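Local atomic coordinates of exodeoxyribonuclease III (Archaeoglobus fulgidus, PDB entry 2VOA), a protein that probably cleaves DNA at abasic sites as an AP endonuclease of the exonuclease III family, using magnesium or manganese ions. Residues I237-A242 with H248-A253. The protein carries 1 engineered substitution. Residues are numbered along the deposited sequence; the frame is centred on the assembly and turned at random.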
ATOM      1  N   ILE A 237       8.301   0.539 -21.181  1.00 31.22           N
ATOM      2  CA  ILE A 237       7.253   1.378 -20.583  1.00 30.85           C
ATOM      3  C   ILE A 237       6.181   0.574 -19.811  1.00 31.20           C
ATOM      4  O   ILE A 237       5.479   1.114 -18.937  1.00 30.98           O
ATOM      5  CB  ILE A 237       6.590   2.310 -21.662  1.00 31.62           C
ATOM      6  CG1 ILE A 237       5.736   3.430 -21.025  1.00 31.13           C
ATOM      7  CG2 ILE A 237       5.767   1.504 -22.649  1.00 31.48           C
ATOM      8  CD1 ILE A 237       6.501   4.389 -20.162  1.00 32.98           C
ATOM      9  N   LYS A 238       6.036  -0.713 -20.135  1.00 31.14           N
ATOM     10  CA  LYS A 238       4.939  -1.512 -19.561  1.00 32.12           C
ATOM     11  C   LYS A 238       4.882  -1.523 -18.009  1.00 31.26           C
ATOM     12  O   LYS A 238       3.816  -1.233 -17.439  1.00 31.79           O
ATOM     13  CB  LYS A 238       4.908  -2.932 -20.148  1.00 32.53           C
ATOM     14  CG  LYS A 238       4.547  -2.962 -21.617  1.00 36.47           C
ATOM     15  CD  LYS A 238       4.466  -4.389 -22.136  1.00 42.17           C
ATOM     16  CE  LYS A 238       4.353  -4.398 -23.659  1.00 46.05           C
ATOM     17  NZ  LYS A 238       5.176  -5.508 -24.248  1.00 48.22           N
ATOM     18  N   PRO A 239       6.009  -1.843 -17.334  1.00 31.67           N
ATOM     19  CA  PRO A 239       5.992  -1.783 -15.858  1.00 31.63           C
ATOM     20  C   PRO A 239       5.690  -0.383 -15.289  1.00 31.47           C
ATOM     21  O   PRO A 239       5.163  -0.283 -14.172  1.00 32.38           O
ATOM     22  CB  PRO A 239       7.397  -2.244 -15.438  1.00 32.06           C
ATOM     23  CG  PRO A 239       8.207  -2.416 -16.686  1.00 32.10           C
ATOM     24  CD  PRO A 239       7.312  -2.273 -17.885  1.00 30.20           C
ATOM     25  N   ARG A 240       6.001   0.670 -16.055  1.00 30.15           N
ATOM     26  CA  ARG A 240       5.713   2.057 -15.635  1.00 30.68           C
ATOM     27  C   ARG A 240       4.211   2.423 -15.670  1.00 30.19           C
ATOM     28  O   ARG A 240       3.761   3.361 -15.009  1.00 29.89           O
ATOM     29  CB  ARG A 240       6.549   3.050 -16.458  1.00 30.67           C
ATOM     30  CG  ARG A 240       6.452   4.518 -15.985  1.00 30.83           C
ATOM     31  CD  ARG A 240       7.019   4.688 -14.575  1.00 30.83           C
ATOM     32  NE  ARG A 240       6.962   6.058 -14.024  1.00 28.58           N
ATOM     33  CZ  ARG A 240       5.875   6.596 -13.460  1.00 28.98           C
ATOM     34  NH1 ARG A 240       4.722   5.933 -13.447  1.00 29.12           N
ATOM     35  NH2 ARG A 240       5.909   7.825 -12.965  1.00 31.60           N
ATOM     36  N   LEU A 241       3.463   1.678 -16.475  1.00 30.28           N
ATOM     37  CA  LEU A 241       2.016   1.842 -16.606  1.00 30.53           C
ATOM     38  C   LEU A 241       1.229   0.898 -15.700  1.00 31.08           C
ATOM     39  O   LEU A 241      -0.007   1.029 -15.564  1.00 31.37           O
ATOM     40  CB  LEU A 241       1.612   1.603 -18.064  1.00 30.94           C
ATOM     41  CG  LEU A 241       2.291   2.440 -19.155  1.00 31.93           C
ATOM     42  CD1 LEU A 241       2.002   1.842 -20.525  1.00 33.30           C
ATOM     43  CD2 LEU A 241       1.785   3.865 -19.117  1.00 34.19           C
ATOM     44  N   ALA A 242       1.920  -0.063 -15.092  1.00 31.25           N
ATOM     45  CA  ALA A 242       1.248  -1.032 -14.231  1.00 31.47           C
ATOM     46  C   ALA A 242       0.830  -0.393 -12.904  1.00 31.48           C
ATOM     47  O   ALA A 242       1.231   0.748 -12.601  1.00 31.22           O
ATOM     48  CB  ALA A 242       2.144  -2.239 -13.998  1.00 31.72           C
ATOM     49  N   HIS A 248      10.827   4.849 -12.206  1.00 28.47           N
ATOM     50  CA  HIS A 248      11.729   4.517 -13.321  1.00 29.48           C
ATOM     51  C   HIS A 248      11.193   3.360 -14.181  1.00 30.35           C
ATOM     52  O   HIS A 248      10.372   2.555 -13.704  1.00 30.64           O
ATOM     53  CB  HIS A 248      13.122   4.157 -12.787  1.00 29.87           C
ATOM     54  CG  HIS A 248      13.850   5.315 -12.198  1.00 30.91           C
ATOM     55  ND1 HIS A 248      14.981   5.855 -12.784  1.00 33.06           N
ATOM     56  CD2 HIS A 248      13.646   6.005 -11.056  1.00 31.81           C
ATOM     57  CE1 HIS A 248      15.409   6.861 -12.044  1.00 32.37           C
ATOM     58  NE2 HIS A 248      14.615   6.983 -10.998  1.00 34.09           N
ATOM     59  N   LEU A 249      11.699   3.273 -15.420  1.00 30.69           N
ATOM     60  CA  LEU A 249      11.465   2.147 -16.337  1.00 31.89           C
ATOM     61  C   LEU A 249      12.723   1.246 -16.382  1.00 31.07           C
ATOM     62  O   LEU A 249      13.850   1.763 -16.275  1.00 31.89           O
ATOM     63  CB  LEU A 249      11.280   2.674 -17.776  1.00 32.59           C
ATOM     64  CG  LEU A 249      10.011   3.370 -18.249  1.00 33.61           C
ATOM     65  CD1 LEU A 249       9.820   4.723 -17.570  1.00 33.09           C
ATOM     66  CD2 LEU A 249      10.076   3.541 -19.750  1.00 33.29           C
ATOM     67  N   PRO A 250      12.559  -0.087 -16.578  1.00 30.73           N
ATOM     68  CA  PRO A 250      13.760  -0.870 -16.898  1.00 30.23           C
ATOM     69  C   PRO A 250      14.379  -0.433 -18.228  1.00 30.41           C
ATOM     70  O   PRO A 250      13.652  -0.084 -19.185  1.00 30.59           O
ATOM     71  CB  PRO A 250      13.219  -2.311 -17.065  1.00 31.36           C
ATOM     72  CG  PRO A 250      11.991  -2.335 -16.258  1.00 31.06           C
ATOM     73  CD  PRO A 250      11.372  -0.964 -16.502  1.00 31.71           C
ATOM     74  N   LEU A 251      15.704  -0.459 -18.282  1.00 30.18           N
ATOM     75  CA  LEU A 251      16.438  -0.228 -19.514  1.00 30.67           C
ATOM     76  C   LEU A 251      17.108  -1.573 -19.834  1.00 30.87           C
ATOM     77  O   LEU A 251      17.723  -2.178 -18.938  1.00 30.22           O
ATOM     78  CB  LEU A 251      17.465   0.904 -19.338  1.00 31.22           C
ATOM     79  CG  LEU A 251      18.302   1.245 -20.575  1.00 33.15           C
ATOM     80  CD1 LEU A 251      17.415   1.828 -21.685  1.00 36.71           C
ATOM     81  CD2 LEU A 251      19.457   2.203 -20.185  1.00 32.81           C
ATOM     82  N   VAL A 252      16.925  -2.047 -21.071  1.00 29.57           N
ATOM     83  CA  VAL A 252      17.316  -3.410 -21.485  1.00 29.53           C
ATOM     84  C   VAL A 252      18.297  -3.319 -22.652  1.00 29.25           C
ATOM     85  O   VAL A 252      18.081  -2.522 -23.574  1.00 29.63           O
ATOM     86  CB  VAL A 252      16.081  -4.255 -21.925  1.00 29.23           C
ATOM     87  CG1 VAL A 252      16.476  -5.715 -22.232  1.00 31.57           C
ATOM     88  CG2 VAL A 252      14.976  -4.210 -20.853  1.00 31.12           C
ATOM     89  N   ALA A 253      19.377  -4.099 -22.608  1.00 28.64           N
ATOM     90  CA  ALA A 253      20.283  -4.211 -23.762  1.00 28.60           C
ATOM     91  C   ALA A 253      20.476  -5.678 -24.101  1.00 29.24           C
ATOM     92  O   ALA A 253      20.522  -6.533 -23.195  1.00 29.48           O
ATOM     93  CB  ALA A 253      21.647  -3.581 -23.433  1.00 28.78           C
TER
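Ile-237 and Leu-249 run side by side in the same direction, and Ile-237 CD1 meets Leu-249 CD2 at 3.7 Å. With CG1 anti to the backbone N (chi1 -166°), the longer branch of Ile-237 swings back to the leucine although its CB leads away; Leu-249 CD2 also touches Ile-237 CA. The CG corner of the Pro-239 ring presses on Pro-250 CD at 3.5 Å, closer than usual van der Waals contact, and Trp-22 of helix 16-26 packs against both prolines. Arg-240 lies nearly perpendicular to Leu-249: its CG sits 3.7 Å from Leu-249 CD1, while its CD passes 4.1 Å from His-248 O. A bend at chi2 (64°) turns the rest of the arginine chain past the leucine, where NE donates a hydrogen bond to Asp-247 O and NH2 one to Tyr-201 O. The methyls of Leu-249 are thus shared, CD2 with Ile-237 and CD1 with the aliphatic part of Arg-240; an alanine here would probably open a gap between these two and leave the arginine stem less firmly placed. The contact sets the short helix 238-241 against the entry to strand 251-255, in one of the two sheets of the DNase I-like fold, at the active-site end beside His-248, a predicted catalytic residue whose ND1 is hydrogen-bonded to Asp-218 OD1. No hydrogen bond joins the segments: what they share directly is apolar packing, and NE and NH2 of the buried arginine are satisfied by backbone carbonyls outside them.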